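Local coordinates for 2,3-dimethylmalate lyase (Aspergillus niger, PDB 3FA4), which is a magnesium-binding enzyme of the phosphoenolpyruvate phosphomutase family, built on a TIM-barrel fold, at residues V83-D88 against S107-F112; T7-A12 against D154-A159; T100-S105 against Q149-D154. All blocks are in the same frame, centred on the assembly; numbering follows the deposited sequence.

Contact 1 of 3, residues V83-D88 against S107-F112; sequences VIADAD and SGVAAF. With MG (magnesium ion), chain N.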
# COMPACT_ATOMS: atom_id res chain seq x y z
N VAL B 83 -17.77 13.04 -1.66
CA VAL B 83 -17.53 12.08 -0.60
C VAL B 83 -17.05 12.74 0.67
O VAL B 83 -16.07 13.46 0.68
CB VAL B 83 -16.54 10.99 -1.05
CG1 VAL B 83 -16.23 9.97 0.04
CG2 VAL B 83 -17.01 10.33 -2.32
N ILE B 84 -17.76 12.50 1.75
CA ILE B 84 -17.36 12.96 3.11
C ILE B 84 -16.70 11.79 3.77
O ILE B 84 -17.34 10.81 3.87
CB ILE B 84 -18.59 13.40 3.97
CG1 ILE B 84 -19.38 14.46 3.18
CG2 ILE B 84 -18.13 13.93 5.35
CD1 ILE B 84 -20.75 14.69 3.64
N ALA B 85 -15.44 11.90 4.18
CA ALA B 85 -14.67 10.80 4.71
C ALA B 85 -14.30 10.92 6.20
O ALA B 85 -13.85 11.94 6.67
CB ALA B 85 -13.42 10.66 3.91
N ASP B 86 -14.41 9.84 6.96
CA ASP B 86 -13.88 9.87 8.33
C ASP B 86 -12.35 10.16 8.22
O ASP B 86 -11.76 9.78 7.17
CB ASP B 86 -14.23 8.57 9.03
CG ASP B 86 -13.69 8.49 10.41
OD1 ASP B 86 -13.38 9.54 11.04
OD2 ASP B 86 -13.52 7.34 10.90
N ALA B 87 -11.72 10.92 9.16
CA ALA B 87 -10.25 11.10 9.19
C ALA B 87 -9.77 11.01 10.64
O ALA B 87 -8.67 11.47 10.96
CB ALA B 87 -9.78 12.45 8.58
N ASP B 88 -10.62 10.44 11.51
CA ASP B 88 -10.28 10.23 12.90
C ASP B 88 -9.67 11.48 13.55
O ASP B 88 -10.32 12.51 13.57
CB ASP B 88 -9.39 9.01 13.03
CG ASP B 88 -10.05 7.76 12.45
OD1 ASP B 88 -11.27 7.54 12.69
OD2 ASP B 88 -9.39 7.01 11.71
N SER B 107 -6.50 13.08 -3.59
CA SER B 107 -7.43 11.96 -3.82
C SER B 107 -8.84 12.30 -4.27
O SER B 107 -9.55 11.47 -4.76
CB SER B 107 -7.59 11.19 -2.54
OG SER B 107 -6.38 10.56 -2.18
N GLY B 108 -9.27 13.51 -4.07
CA GLY B 108 -10.55 13.97 -4.57
C GLY B 108 -11.63 13.89 -3.53
O GLY B 108 -12.83 14.02 -3.87
N VAL B 109 -11.22 13.74 -2.27
CA VAL B 109 -12.18 13.75 -1.13
C VAL B 109 -12.83 15.12 -1.02
O VAL B 109 -12.11 16.07 -1.13
CB VAL B 109 -11.52 13.34 0.16
CG1 VAL B 109 -12.57 13.28 1.26
CG2 VAL B 109 -10.90 11.96 -0.05
N ALA B 110 -14.18 15.22 -0.89
CA ALA B 110 -14.84 16.51 -0.72
C ALA B 110 -14.82 17.16 0.71
O ALA B 110 -14.83 18.38 0.84
CB ALA B 110 -16.26 16.48 -1.28
N ALA B 111 -14.84 16.37 1.76
CA ALA B 111 -14.85 16.86 3.12
C ALA B 111 -14.29 15.73 3.99
O ALA B 111 -14.36 14.60 3.58
CB ALA B 111 -16.28 17.18 3.55
N PHE B 112 -13.74 16.02 5.16
CA PHE B 112 -13.34 14.94 6.10
C PHE B 112 -13.60 15.44 7.49
O PHE B 112 -13.47 16.63 7.73
CB PHE B 112 -11.84 14.56 5.98
CG PHE B 112 -10.88 15.71 6.11
CD1 PHE B 112 -10.35 16.05 7.35
CD2 PHE B 112 -10.46 16.42 5.01
CE1 PHE B 112 -9.42 17.09 7.47
CE2 PHE B 112 -9.56 17.47 5.12
CZ PHE B 112 -9.03 17.80 6.35
MG MG N . -13.22 7.13 13.12
O HOH W 1 -15.62 13.75 -3.29
O HOH W 2 -13.90 8.93 13.63
O HOH W 3 -12.80 5.25 12.49
O HOH W 4 -15.34 6.39 13.29
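Ile84 and Ala111 lie side by side on one face of the sheet, and Ala85 and Phe112 on the other, as two neighbouring parallel strands come into register. On the first face CG1 of Ile84 rests 4.1 Å from CB of Ala111, in a layer that also includes Val156 and Ile158 of the next strand. On the second face the CB of Ala85 meets CG1 of Val109 at 3.8 Å, under the cover of helices 64-75 and 94-107. CG of Phe112 stands between the backbone N and the carbonyl carbon (chi1 54°), and the ring leads away from Ala85 and on to Thr101 of helix 94-107. The CB of Ala87 approaches the ring obliquely, 3.8 Å from CD1 of Phe112.

The backbones are joined most firmly where Ala85 N donates to Ala111 O, at 3.0 Å and nearly straight (166°). Further back the link is looser: Val83 O receives weak bonds from the backbone N of both Ala110 and Ala111. One water accepts from Val83 N and donates to Gly108 O, tying the start of the strand to the turn where a Schellman motif at Gly108 ends helix 94-107.

Past the paired residues the chain folds into an Asx turn, in which Asp88 N reaches Asp86 OD1 from above the carboxylate plane at 2.9 Å. The turn brings the two acids to one magnesium ion, bound by Asp86 OD2, Asp88 OD1 and three waters. With their parallel bridges, strands 83-86 and 111-114 and the intervening helix 94-107 make a beta-alpha-beta unit of the TIM barrel, whose first strand leads directly into a DxD metal site.

Contact 2 of 3, residues T7-A12 against D154-A159; sequences TSLRRA and DIVVIA
Thr7 OG1 donates a short hydrogen bond of 2.5 Å to OD2 of Asp154, using the lone pair of that oxygen that faces away from OD1. The two side chains cross at a slant, and the methyl CG2 of Thr7 also lies beside the same oxygen, 3.6 Å from OD2 of Asp154. One turn further along the helix, Arg10 holds the backbone that follows. Its NH1 points at two successive carbonyls, both met at the edge of the guanidinium and near its plane: a weak bond to Ile155 O at 2.8 Å, and a second to Asp154 O whose modelled length is too short to be taken literally. The other terminal nitrogen, NH2, forms a salt bridge with Asp185, which also accepts from Val157 N; the group is therefore fixed from two directions.

Arg10 reaches these partners with CG anti to the backbone N (chi1 -164°) and bends at the next two torsions, bringing CD across Asp154, 4.0 Å from CB of that residue. The Asp154 carboxylate does not pair with the guanidinium, since the nearest approach, from Arg10 NE to OD1 of Asp154, is 4.8 Å.

Beyond these bonds a methyl group meets the guanidinium: CG2 of Val156 comes to it obliquely, 3.5 Å from NH1 of Arg10. The apolar part of the contact is Leu9 on Val156, with CD2 of Leu9 4.2 Å from CB of Val156. Leu9 also touches Ala110 and Ala111. Helix 5-13 consequently lies at the N-terminal ends of strands 111-114 and 156-161, and Asp154, in the loop that joins helix 134-151 to strand 156-161, packs in addition on Pro1 of a second subunit.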
# COMPACT_ATOMS: atom_id res chain seq x y z
N THR B 7 -15.13 21.48 -4.21
CA THR B 7 -15.62 22.75 -4.74
C THR B 7 -17.13 22.78 -4.93
O THR B 7 -17.77 23.80 -4.69
CB THR B 7 -14.92 23.09 -6.09
OG1 THR B 7 -13.50 23.18 -5.89
CG2 THR B 7 -15.43 24.41 -6.62
N SER B 8 -17.74 21.70 -5.38
CA SER B 8 -19.19 21.78 -5.55
C SER B 8 -19.89 21.59 -4.16
O SER B 8 -20.86 22.24 -3.87
CB SER B 8 -19.64 20.86 -6.68
OG SER B 8 -19.41 19.51 -6.37
N LEU B 9 -19.36 20.73 -3.29
CA LEU B 9 -19.78 20.67 -1.86
C LEU B 9 -19.70 22.03 -1.18
O LEU B 9 -20.67 22.49 -0.58
CB LEU B 9 -18.98 19.65 -1.04
CG LEU B 9 -19.57 19.33 0.34
CD1 LEU B 9 -21.04 18.86 0.27
CD2 LEU B 9 -18.70 18.29 1.16
N ARG B 10 -18.55 22.68 -1.30
CA ARG B 10 -18.31 23.99 -0.69
C ARG B 10 -19.36 24.96 -1.15
O ARG B 10 -19.92 25.69 -0.38
CB ARG B 10 -16.91 24.49 -1.12
CG ARG B 10 -16.42 25.59 -0.30
CD ARG B 10 -14.91 25.61 -0.16
NE ARG B 10 -14.57 26.00 1.18
CZ ARG B 10 -13.98 25.21 2.05
NH1 ARG B 10 -13.66 24.00 1.77
NH2 ARG B 10 -13.71 25.63 3.22
N ARG B 11 -19.61 24.98 -2.45
CA ARG B 11 -20.52 25.87 -3.10
C ARG B 11 -21.96 25.58 -2.64
O ARG B 11 -22.72 26.50 -2.46
CB ARG B 11 -20.37 25.74 -4.63
CG ARG B 11 -21.39 26.59 -5.40
CD ARG B 11 -21.10 26.72 -6.91
NE ARG B 11 -22.26 27.34 -7.64
CZ ARG B 11 -22.37 28.63 -8.00
NH1 ARG B 11 -21.37 29.50 -7.72
NH2 ARG B 11 -23.46 29.08 -8.67
N ALA B 12 -22.31 24.31 -2.43
CA ALA B 12 -23.66 23.93 -1.97
C ALA B 12 -23.86 24.36 -0.52
O ALA B 12 -24.95 24.70 -0.13
CB ALA B 12 -23.84 22.42 -2.10
N ASP B 154 -9.97 23.25 -1.76
CA ASP B 154 -11.31 23.57 -1.26
C ASP B 154 -11.88 22.43 -0.41
O ASP B 154 -13.04 22.45 -0.07
CB ASP B 154 -12.29 23.67 -2.41
CG ASP B 154 -12.20 24.98 -3.19
OD1 ASP B 154 -11.70 25.96 -2.62
OD2 ASP B 154 -12.68 25.03 -4.36
N ILE B 155 -11.08 21.41 -0.08
CA ILE B 155 -11.60 20.36 0.76
C ILE B 155 -12.28 21.06 1.97
O ILE B 155 -11.78 22.05 2.46
CB ILE B 155 -10.46 19.31 1.15
CG1 ILE B 155 -11.10 17.98 1.67
CG2 ILE B 155 -9.47 19.93 2.10
CD1 ILE B 155 -10.20 16.82 1.76
N VAL B 156 -13.45 20.53 2.39
CA VAL B 156 -14.30 21.01 3.48
C VAL B 156 -13.86 20.39 4.84
O VAL B 156 -13.85 19.21 4.99
CB VAL B 156 -15.84 20.75 3.09
CG1 VAL B 156 -16.81 20.88 4.26
CG2 VAL B 156 -16.27 21.70 1.97
N VAL B 157 -13.42 21.22 5.78
CA VAL B 157 -13.01 20.76 7.10
C VAL B 157 -14.20 20.68 8.05
O VAL B 157 -14.83 21.69 8.38
CB VAL B 157 -11.84 21.61 7.69
CG1 VAL B 157 -11.36 21.00 8.95
CG2 VAL B 157 -10.65 21.59 6.71
N ILE B 158 -14.54 19.47 8.46
CA ILE B 158 -15.59 19.30 9.45
C ILE B 158 -14.95 19.12 10.81
O ILE B 158 -14.07 18.30 10.91
CB ILE B 158 -16.52 18.14 9.11
CG1 ILE B 158 -16.98 18.24 7.62
CG2 ILE B 158 -17.65 18.15 10.12
CD1 ILE B 158 -18.03 17.26 7.13
N ALA B 159 -15.37 19.92 11.82
CA ALA B 159 -14.87 19.85 13.19
C ALA B 159 -15.85 19.01 14.03
O ALA B 159 -16.98 19.38 14.25
CB ALA B 159 -14.68 21.28 13.79

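Contact 3 of 3, residues T100-S105 against Q149-D154; sequences TTEQYS and QRIGSD
From the C-terminal end of helix 134-151, Ile151 pushes its CD1 methyl into helix 94-107, another helix of the barrel's outer layer, where it settles 3.8 Å from CA of Glu102 and equally close to CB of Ser105. CG1 of this isoleucine stands between its backbone N and carbonyl carbon (chi1 60°), presenting CD1 to the helix. A Schellman motif at Gly152 then turns the chain toward strand 156-161. Here two hydroxyls meet: Ser153 OG donates to Ser105 OG at 3.1 Å, and Ser105 OG donates one turn back to Thr101 O. That carbonyl is gripped twice, since Ser105 N reaches it from the opposite face. Ile155 N donates to Ser153 OG, and Met2 of a second subunit packs against both serines.

The other end is looser. The carboxylate of Glu102 and the guanidinium of Arg150 cross with their planes 71° apart, and OE2 of Glu102 stays 4.2 Å from NH1 of Arg150, beyond a salt bridge. A water fills in, donating to Glu102 OE2 at 2.5 Å and accepting a weak bond from Arg150 NH1.

The directed run of bonds from Ile155 N through the two serines to Thr101 O satisfies the buried hydroxyls and fixes their rotation, whereas the opposite charges of Glu102 and Arg150 probably attract each other only mildly, through water.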
# COMPACT_ATOMS: atom_id res chain seq x y z
N THR B 100 -2.37 14.43 5.93
CA THR B 100 -3.70 13.81 5.71
C THR B 100 -4.55 14.74 4.81
O THR B 100 -5.25 14.31 3.93
CB THR B 100 -4.44 13.71 7.06
OG1 THR B 100 -3.71 12.93 7.98
CG2 THR B 100 -5.93 13.18 6.91
N THR B 101 -4.47 16.03 5.10
CA THR B 101 -5.29 17.07 4.41
C THR B 101 -4.90 17.10 2.93
O THR B 101 -5.76 17.07 2.11
CB THR B 101 -5.12 18.43 5.11
OG1 THR B 101 -5.53 18.31 6.49
CG2 THR B 101 -5.95 19.55 4.44
N GLU B 102 -3.58 17.10 2.65
CA GLU B 102 -2.99 17.17 1.31
C GLU B 102 -3.31 15.91 0.44
O GLU B 102 -3.69 16.04 -0.74
CB GLU B 102 -1.46 17.38 1.42
CG GLU B 102 -1.07 18.69 1.96
CD GLU B 102 0.28 18.69 2.69
OE1 GLU B 102 1.02 17.65 2.74
OE2 GLU B 102 0.62 19.77 3.22
N GLN B 103 -3.06 14.73 1.03
CA GLN B 103 -3.41 13.43 0.49
C GLN B 103 -4.91 13.20 0.24
O GLN B 103 -5.29 12.75 -0.82
CB GLN B 103 -2.87 12.35 1.40
CG GLN B 103 -1.39 12.25 1.34
CD GLN B 103 -0.87 11.06 2.03
OE1 GLN B 103 -1.57 10.06 2.10
NE2 GLN B 103 0.38 11.12 2.51
N TYR B 104 -5.77 13.48 1.21
CA TYR B 104 -7.23 13.53 0.95
C TYR B 104 -7.62 14.50 -0.17
O TYR B 104 -8.45 14.17 -1.00
CB TYR B 104 -8.00 13.93 2.22
CG TYR B 104 -8.38 12.77 3.17
CD1 TYR B 104 -7.50 11.75 3.44
CD2 TYR B 104 -9.64 12.74 3.83
CE1 TYR B 104 -7.84 10.71 4.34
CE2 TYR B 104 -10.00 11.71 4.71
CZ TYR B 104 -9.08 10.71 4.94
OH TYR B 104 -9.41 9.71 5.77
N SER B 105 -7.04 15.69 -0.20
CA SER B 105 -7.32 16.63 -1.27
C SER B 105 -6.94 16.12 -2.64
O SER B 105 -7.80 16.08 -3.51
CB SER B 105 -6.59 17.94 -0.99
OG SER B 105 -6.98 18.36 0.30
N GLN B 149 -5.19 25.41 2.63
CA GLN B 149 -4.79 26.77 2.20
C GLN B 149 -3.43 26.85 1.42
O GLN B 149 -3.29 27.56 0.42
CB GLN B 149 -4.78 27.72 3.42
CG GLN B 149 -6.19 28.39 3.68
CD GLN B 149 -6.38 29.17 5.03
OE1 GLN B 149 -5.46 29.32 5.87
NE2 GLN B 149 -7.59 29.65 5.23
N ARG B 150 -2.41 26.16 1.88
CA ARG B 150 -1.14 26.09 1.18
C ARG B 150 -1.28 25.57 -0.23
O ARG B 150 -0.66 26.06 -1.13
CB ARG B 150 -0.19 25.19 1.93
CG ARG B 150 0.82 25.86 2.78
CD ARG B 150 1.55 24.86 3.61
NE ARG B 150 1.44 25.17 5.01
CZ ARG B 150 1.22 24.31 5.98
NH1 ARG B 150 1.10 23.04 5.75
NH2 ARG B 150 1.16 24.77 7.20
N ILE B 151 -2.08 24.54 -0.40
CA ILE B 151 -2.20 23.85 -1.71
C ILE B 151 -3.41 24.26 -2.56
O ILE B 151 -3.60 23.69 -3.64
CB ILE B 151 -2.08 22.31 -1.59
CG1 ILE B 151 -3.19 21.75 -0.69
CG2 ILE B 151 -0.64 21.96 -1.14
CD1 ILE B 151 -3.57 20.30 -0.80
N GLY B 152 -4.12 25.31 -2.12
CA GLY B 152 -5.22 25.90 -2.86
C GLY B 152 -6.41 24.97 -2.92
O GLY B 152 -7.19 24.97 -3.85
N SER B 153 -6.57 24.16 -1.88
CA SER B 153 -7.59 23.11 -1.89
C SER B 153 -8.82 23.54 -1.16
O SER B 153 -8.73 24.15 -0.09
CB SER B 153 -7.03 21.87 -1.25
OG SER B 153 -8.08 21.03 -0.87
N ASP B 154 -9.97 23.25 -1.76
CA ASP B 154 -11.31 23.57 -1.26
C ASP B 154 -11.88 22.43 -0.41
O ASP B 154 -13.04 22.45 -0.07
CB ASP B 154 -12.29 23.67 -2.41
CG ASP B 154 -12.20 24.98 -3.19
OD1 ASP B 154 -11.70 25.96 -2.62
OD2 ASP B 154 -12.68 25.03 -4.36
O HOH W 5 -0.02 22.11 2.63

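Overall arrangement
Contact 1 belongs to the core: all its touching residues are buried, and backbone pairing and small apolar side chains dominate it. Contacts 2 and 3 are only partly buried and rely more on side-chain polar groups, arginine to carbonyl in one and paired hydroxyls in the other. They share Asp154, and both approach a second subunit. Strand 111-114 of contact 1 pairs with strand 156-161 of contact 2, while helix 94-107, which links the two strands of contact 1, packs in contact 3. Tyr104 bonds through OH to Asp86 O, connecting that helix to the metal-binding segment, and Ile155 wedges between Phe112 and the helix, joining all three.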